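Local structure of protein (alpha-2u-globulin) (Rattus norvegicus, 2A2U) at residues D144-S147 with D148-E151; I162-D165 with N166-D169; D65-E68 with N69-G72. The protein probably binds and carries small hydrophobic ligands inside a lipocalin beta-barrel, and forms a complex with a hyaline droplet inducer. All coordinates share one frame; numbering follows the deposited sequence.

Interaction 1: D144-S147 with D148-E151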
loop_
_atom_site.group_PDB
_atom_site.type_symbol
_atom_site.label_atom_id
_atom_site.label_comp_id
_atom_site.label_asym_id
_atom_site.label_seq_id
_atom_site.Cartn_x
_atom_site.Cartn_y
_atom_site.Cartn_z
ATOM N N ASP A 144 -19.370 -15.930 -20.846
ATOM C CA ASP A 144 -18.721 -17.025 -21.552
ATOM C C ASP A 144 -18.268 -16.519 -22.919
ATOM O O ASP A 144 -18.671 -15.446 -23.358
ATOM C CB ASP A 144 -19.647 -18.238 -21.691
ATOM C CG ASP A 144 -18.898 -19.513 -22.085
ATOM O OD1 ASP A 144 -17.655 -19.533 -22.032
ATOM O OD2 ASP A 144 -19.552 -20.513 -22.440
ATOM N N LEU A 145 -17.387 -17.264 -23.568
ATOM C CA LEU A 145 -16.885 -16.854 -24.861
ATOM C C LEU A 145 -16.959 -17.945 -25.900
ATOM O O LEU A 145 -17.139 -19.122 -25.584
ATOM C CB LEU A 145 -15.435 -16.386 -24.748
ATOM C CG LEU A 145 -15.134 -15.038 -24.115
ATOM C CD1 LEU A 145 -13.643 -14.974 -23.882
ATOM C CD2 LEU A 145 -15.592 -13.902 -25.008
ATOM N N SER A 146 -16.747 -17.514 -27.137
ATOM C CA SER A 146 -16.740 -18.350 -28.325
ATOM C C SER A 146 -15.786 -19.532 -28.157
ATOM O O SER A 146 -14.702 -19.402 -27.583
ATOM C CB SER A 146 -16.320 -17.472 -29.511
ATOM O OG SER A 146 -15.961 -18.215 -30.656
ATOM N N SER A 147 -16.221 -20.695 -28.631
ATOM C CA SER A 147 -15.423 -21.910 -28.563
ATOM C C SER A 147 -14.130 -21.701 -29.340
ATOM O O SER A 147 -13.123 -22.356 -29.086
ATOM C CB SER A 147 -16.200 -23.074 -29.167
ATOM O OG SER A 147 -16.184 -24.194 -28.302
ATOM N N ASP A 148 -14.182 -20.776 -30.292
ATOM C CA ASP A 148 -13.041 -20.427 -31.125
ATOM C C ASP A 148 -12.026 -19.649 -30.304
ATOM O O ASP A 148 -10.825 -19.895 -30.406
ATOM C CB ASP A 148 -13.485 -19.555 -32.300
ATOM C CG ASP A 148 -14.606 -20.176 -33.093
ATOM O OD1 ASP A 148 -14.693 -21.420 -33.145
ATOM O OD2 ASP A 148 -15.406 -19.413 -33.667
ATOM N N ILE A 149 -12.513 -18.708 -29.496
ATOM C CA ILE A 149 -11.636 -17.893 -28.663
ATOM C C ILE A 149 -10.920 -18.802 -27.680
ATOM O O ILE A 149 -9.719 -18.662 -27.451
ATOM C CB ILE A 149 -12.417 -16.825 -27.862
ATOM C CG1 ILE A 149 -13.329 -16.021 -28.781
ATOM C CG2 ILE A 149 -11.451 -15.881 -27.184
ATOM C CD1 ILE A 149 -12.606 -15.375 -29.932
ATOM N N LYS A 150 -11.650 -19.770 -27.145
ATOM C CA LYS A 150 -11.075 -20.691 -26.187
ATOM C C LYS A 150 -10.010 -21.600 -26.794
ATOM O O LYS A 150 -9.117 -22.057 -26.083
ATOM C CB LYS A 150 -12.164 -21.517 -25.517
ATOM C CG LYS A 150 -13.174 -20.688 -24.778
ATOM C CD LYS A 150 -14.071 -21.584 -23.968
ATOM C CE LYS A 150 -15.245 -20.825 -23.397
ATOM N NZ LYS A 150 -16.110 -21.722 -22.583
ATOM N N GLU A 151 -10.090 -21.851 -28.098
ATOM C CA GLU A 151 -9.111 -22.701 -28.774
ATOM C C GLU A 151 -7.813 -21.942 -28.971
ATOM O O GLU A 151 -6.738 -22.464 -28.692
ATOM C CB GLU A 151 -9.623 -23.148 -30.137
ATOM C CG GLU A 151 -9.741 -24.648 -30.308
ATOM C CD GLU A 151 -8.432 -25.391 -30.133
ATOM O OE1 GLU A 151 -7.363 -24.875 -30.529
ATOM O OE2 GLU A 151 -8.482 -26.523 -29.619
#

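Interaction 2: I162-D165 with N166-D169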
loop_
_atom_site.group_PDB
_atom_site.type_symbol
_atom_site.label_atom_id
_atom_site.label_comp_id
_atom_site.label_asym_id
_atom_site.label_seq_id
_atom_site.Cartn_x
_atom_site.Cartn_y
_atom_site.Cartn_z
ATOM N N ILE A 162 2.528 -24.614 -21.166
ATOM C CA ILE A 162 1.448 -25.104 -20.311
ATOM C C ILE A 162 0.642 -26.156 -21.063
ATOM O O ILE A 162 0.131 -25.896 -22.148
ATOM C CB ILE A 162 0.548 -23.958 -19.809
ATOM C CG1 ILE A 162 1.400 -22.931 -19.053
ATOM C CG2 ILE A 162 -0.516 -24.508 -18.869
ATOM C CD1 ILE A 162 0.810 -21.547 -19.015
ATOM N N THR A 163 0.590 -27.361 -20.501
ATOM C CA THR A 163 -0.111 -28.491 -21.107
ATOM C C THR A 163 -1.631 -28.351 -21.043
ATOM O O THR A 163 -2.163 -27.704 -20.139
ATOM C CB THR A 163 0.296 -29.830 -20.437
ATOM O OG1 THR A 163 -0.207 -29.876 -19.099
ATOM C CG2 THR A 163 1.804 -29.961 -20.377
ATOM N N ARG A 164 -2.317 -28.991 -21.991
ATOM C CA ARG A 164 -3.778 -28.961 -22.080
ATOM C C ARG A 164 -4.456 -29.512 -20.822
ATOM O O ARG A 164 -5.632 -29.256 -20.598
ATOM C CB ARG A 164 -4.247 -29.741 -23.318
ATOM C CG ARG A 164 -5.302 -29.033 -24.173
ATOM C CD ARG A 164 -4.825 -28.903 -25.619
ATOM N NE ARG A 164 -5.740 -28.155 -26.480
ATOM C CZ ARG A 164 -5.429 -27.697 -27.694
ATOM N NH1 ARG A 164 -4.223 -27.894 -28.218
ATOM N NH2 ARG A 164 -6.327 -27.035 -28.403
ATOM N N ASP A 165 -3.715 -30.263 -20.008
ATOM C CA ASP A 165 -4.254 -30.838 -18.773
ATOM C C ASP A 165 -4.306 -29.781 -17.661
ATOM O O ASP A 165 -4.991 -29.963 -16.653
ATOM C CB ASP A 165 -3.390 -32.033 -18.327
ATOM C CG ASP A 165 -4.020 -32.841 -17.190
ATOM O OD1 ASP A 165 -5.146 -32.536 -16.746
ATOM O OD2 ASP A 165 -3.386 -33.813 -16.737
ATOM N N ASN A 166 -3.600 -28.669 -17.852
ATOM C CA ASN A 166 -3.571 -27.616 -16.846
ATOM C C ASN A 166 -4.366 -26.378 -17.223
ATOM O O ASN A 166 -4.279 -25.345 -16.564
ATOM C CB ASN A 166 -2.129 -27.279 -16.505
ATOM C CG ASN A 166 -1.397 -28.462 -15.913
ATOM O OD1 ASN A 166 -1.913 -29.137 -15.027
ATOM N ND2 ASN A 166 -0.210 -28.748 -16.431
ATOM N N ILE A 167 -5.147 -26.497 -18.290
ATOM C CA ILE A 167 -5.997 -25.413 -18.760
ATOM C C ILE A 167 -7.373 -25.673 -18.157
ATOM O O ILE A 167 -7.973 -26.704 -18.419
ATOM C CB ILE A 167 -6.090 -25.410 -20.296
ATOM C CG1 ILE A 167 -4.685 -25.391 -20.900
ATOM C CG2 ILE A 167 -6.812 -24.175 -20.771
ATOM C CD1 ILE A 167 -4.654 -25.325 -22.424
ATOM N N ILE A 168 -7.847 -24.770 -17.309
ATOM C CA ILE A 168 -9.139 -24.938 -16.652
ATOM C C ILE A 168 -10.196 -23.946 -17.116
ATOM O O ILE A 168 -9.952 -22.745 -17.143
ATOM C CB ILE A 168 -9.000 -24.838 -15.118
ATOM C CG1 ILE A 168 -8.101 -25.964 -14.592
ATOM C CG2 ILE A 168 -10.369 -24.900 -14.462
ATOM C CD1 ILE A 168 -7.885 -25.963 -13.078
ATOM N N ASP A 169 -11.355 -24.466 -17.512
ATOM C CA ASP A 169 -12.476 -23.649 -17.975
ATOM C C ASP A 169 -13.369 -23.349 -16.767
ATOM O O ASP A 169 -14.116 -24.216 -16.302
ATOM C CB ASP A 169 -13.258 -24.405 -19.060
ATOM C CG ASP A 169 -14.373 -23.568 -19.693
ATOM O OD1 ASP A 169 -14.723 -22.494 -19.161
ATOM O OD2 ASP A 169 -14.910 -23.989 -20.738
#

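Interaction 3: D65-E68 with N69-G72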
loop_
_atom_site.group_PDB
_atom_site.type_symbol
_atom_site.label_atom_id
_atom_site.label_comp_id
_atom_site.label_asym_id
_atom_site.label_seq_id
_atom_site.Cartn_x
_atom_site.Cartn_y
_atom_site.Cartn_z
ATOM N N ASP A 65 -10.186 -1.244 -14.008
ATOM C CA ASP A 65 -10.169 0.215 -14.046
ATOM C C ASP A 65 -8.843 0.686 -14.600
ATOM O O ASP A 65 -7.800 0.152 -14.266
ATOM C CB ASP A 65 -10.354 0.802 -12.649
ATOM C CG ASP A 65 -11.759 0.678 -12.154
ATOM O OD1 ASP A 65 -12.660 1.218 -12.822
ATOM O OD2 ASP A 65 -11.966 0.058 -11.096
ATOM N N VAL A 66 -8.876 1.670 -15.476
ATOM C CA VAL A 66 -7.643 2.176 -16.037
ATOM C C VAL A 66 -7.304 3.475 -15.299
ATOM O O VAL A 66 -8.015 4.466 -15.421
ATOM C CB VAL A 66 -7.783 2.350 -17.562
ATOM C CG1 VAL A 66 -6.537 2.950 -18.144
ATOM C CG2 VAL A 66 -8.034 0.991 -18.208
ATOM N N LEU A 67 -6.253 3.432 -14.481
ATOM C CA LEU A 67 -5.824 4.570 -13.666
ATOM C C LEU A 67 -4.528 5.196 -14.175
ATOM O O LEU A 67 -4.060 4.857 -15.259
ATOM C CB LEU A 67 -5.623 4.090 -12.231
ATOM C CG LEU A 67 -6.694 3.131 -11.703
ATOM C CD1 LEU A 67 -6.232 2.475 -10.426
ATOM C CD2 LEU A 67 -8.012 3.869 -11.485
ATOM N N GLU A 68 -3.945 6.106 -13.394
ATOM C CA GLU A 68 -2.691 6.748 -13.791
ATOM C C GLU A 68 -1.482 5.835 -13.650
ATOM O O GLU A 68 -1.093 5.472 -12.531
ATOM C CB GLU A 68 -2.441 8.006 -12.977
ATOM C CG GLU A 68 -3.362 9.124 -13.322
ATOM C CD GLU A 68 -3.217 9.634 -14.733
ATOM O OE1 GLU A 68 -2.139 9.462 -15.340
ATOM O OE2 GLU A 68 -4.192 10.230 -15.234
ATOM N N ASN A 69 -0.864 5.499 -14.781
ATOM C CA ASN A 69 0.314 4.627 -14.793
ATOM C C ASN A 69 0.026 3.267 -14.141
ATOM O O ASN A 69 0.941 2.593 -13.675
ATOM C CB ASN A 69 1.507 5.288 -14.070
ATOM C CG ASN A 69 1.899 6.632 -14.666
ATOM O OD1 ASN A 69 2.192 6.741 -15.858
ATOM N ND2 ASN A 69 1.941 7.659 -13.822
ATOM N N SER A 70 -1.239 2.858 -14.127
ATOM C CA SER A 70 -1.614 1.590 -13.523
ATOM C C SER A 70 -3.010 1.082 -13.921
ATOM O O SER A 70 -3.760 1.753 -14.630
ATOM C CB SER A 70 -1.531 1.723 -12.008
ATOM O OG SER A 70 -2.390 2.759 -11.576
ATOM N N LEU A 71 -3.333 -0.117 -13.449
ATOM C CA LEU A 71 -4.609 -0.767 -13.693
ATOM C C LEU A 71 -5.174 -1.273 -12.366
ATOM O O LEU A 71 -4.445 -1.824 -11.556
ATOM C CB LEU A 71 -4.419 -1.965 -14.619
ATOM C CG LEU A 71 -4.014 -1.710 -16.066
ATOM C CD1 LEU A 71 -3.724 -3.047 -16.747
ATOM C CD2 LEU A 71 -5.121 -0.951 -16.799
ATOM N N GLY A 72 -6.468 -1.088 -12.147
ATOM C CA GLY A 72 -7.081 -1.573 -10.929
ATOM C C GLY A 72 -7.869 -2.807 -11.290
ATOM O O GLY A 72 -8.487 -2.844 -12.338
#

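Interaction 1: D144-S147 with D148-E151
K150 stretches its side chain back over the chain that leads into its own helix, its CE lying 3.4 Å from L145 O and its ammonium group meeting the carboxylate of D144. The salt bridge runs from NZ to D144 OD1 at 2.7 Å, on the syn lone pair of that oxygen, and the two side chains meet at about a right angle. Beyond CG the lysine is fully extended, which lets it span the first turn of the helix. With CG anti to the backbone N (chi1 -165°), D144 carries OD1 to where it meets NZ and also takes a weak bond from L145 N. D169 is a second carboxylate partner of NZ, so the ammonium sits between two acids. With an alanine in its place, D144 and D169 would probably be left as neighbouring acids without the cation that joins them. At the helix start, S146 OG accepts from D148 N at 3.1 Å, while S146 O receives K150 N at 3.1 Å, nearly straight at 159°. S146 thus offers both its hydroxyl and its carbonyl to the first turn; the bond from E151 N to S147 O is weak. On the side facing the barrel, S146 CB touches I149 CG1 at 3.4 Å, and L145 CD1 approaches I149 CG2 at 4.1 Å. L145 and I149 both also pack on Y119 and L138 of the barrel strands. This is a serine N-cap with an apolar flank against the barrel, at the start of the helix that follows the eight-stranded barrel in lipocalins.

Interaction 2: I162-D165 with N166-D169
The chain turns back on itself between T163 and N166, where N166 N donates to T163 O at 2.9 Å with an angle of 160° at the hydrogen, approaching from above the carbonyl plane, before the backbone straightens into strand 167-169. The side chains of T163 and N166 follow the same turn: T163 OG1 lies 2.9 Å from N166 ND2, but the angle is too poor for a hydrogen bond, and the amide instead gives ND2 to N46 OD1. That oxygen also accepts from T163 N, so N46 ties together the two ends of the turn. N166 CG is anti to its own carbonyl carbon (chi1 -62°), which brings the amide beside the threonine hydroxyl. I162 CG2 meets N166 CB at 4.0 Å. I167 CG1 comes 3.5 Å from T163 O and I167 CD1 3.8 Å from R164 CA. The guanidinium of R164 forms salt bridges with E151 and E158 of helix 147-158. Beyond the turn, I167 packs against A154 and C157 of that helix and on V42 and A44 of strand 36-44, to which I168 is joined by backbone bonds with V43.

Interaction 3: D65-E68 with N69-G72
D65 and G72 face each other as an antiparallel hydrogen-bonded pair, and both of their amides are satisfied across it: D65 N gives to G72 O at 2.9 Å and G72 N to D65 O at 2.8 Å, the latter close to straight at 170°. D65 O takes in addition a CA-H contact from L71 CA at 3.4 Å. Nearer the turn, L67 N donates to S70 O at 3.0 Å, more bent at 143° and from above the carbonyl plane. A type II turn from L67 to S70 closes the hairpin, with N69 at positive phi (58°). S70 OG lies 3.2 Å from E68 O and 3.6 Å from L67 CB. On the face carrying V66 and L71, the two side chains lie side by side, pointing the same way, and V66 CG2 touches L71 CD2 at 3.8 Å. On the other face L67 CD1 leans over G72 N at 4.0 Å, where glycine presents no side chain. The polar ends find their partners farther off. The carboxylate of D65 is held by Y87 OH through OD2 and by K74 of a second subunit through OD1; E68 OE2 accepts from E85 N of that subunit, and N69 OD1 from N129 N of a third. Strand 83-92 pairs with the far side of strand 70-78, K92 and A90 bonding to the backbones of N69 and L71. The type II turn makes a two-residue beta hairpin joining adjacent strands of the up-and-down antiparallel lipocalin barrel, with its turn placed at subunit contacts.

Interactions 1 and 2 touch, their centres 14 Å apart: E151 OE2 meets R164 NH2, though E151 is poorly ordered, and K150 NZ meets D169 OD2 at 3.2 Å, two salt bridges that tie the start of helix 147-158 to the turn and strand that follow it. Interaction 3 stands apart, its centre 27 Å from that of interaction 1 and 30 Å from that of interaction 2, with nearest atoms about 17 and 19 Å away. It and interaction 2 lie on opposite sides of the chain's centre, yet both reach the same curled antiparallel sheet, which in lipocalins encloses the ligand pocket. Interaction 3 meets other subunits, whereas no other chain touches interactions 1 and 2.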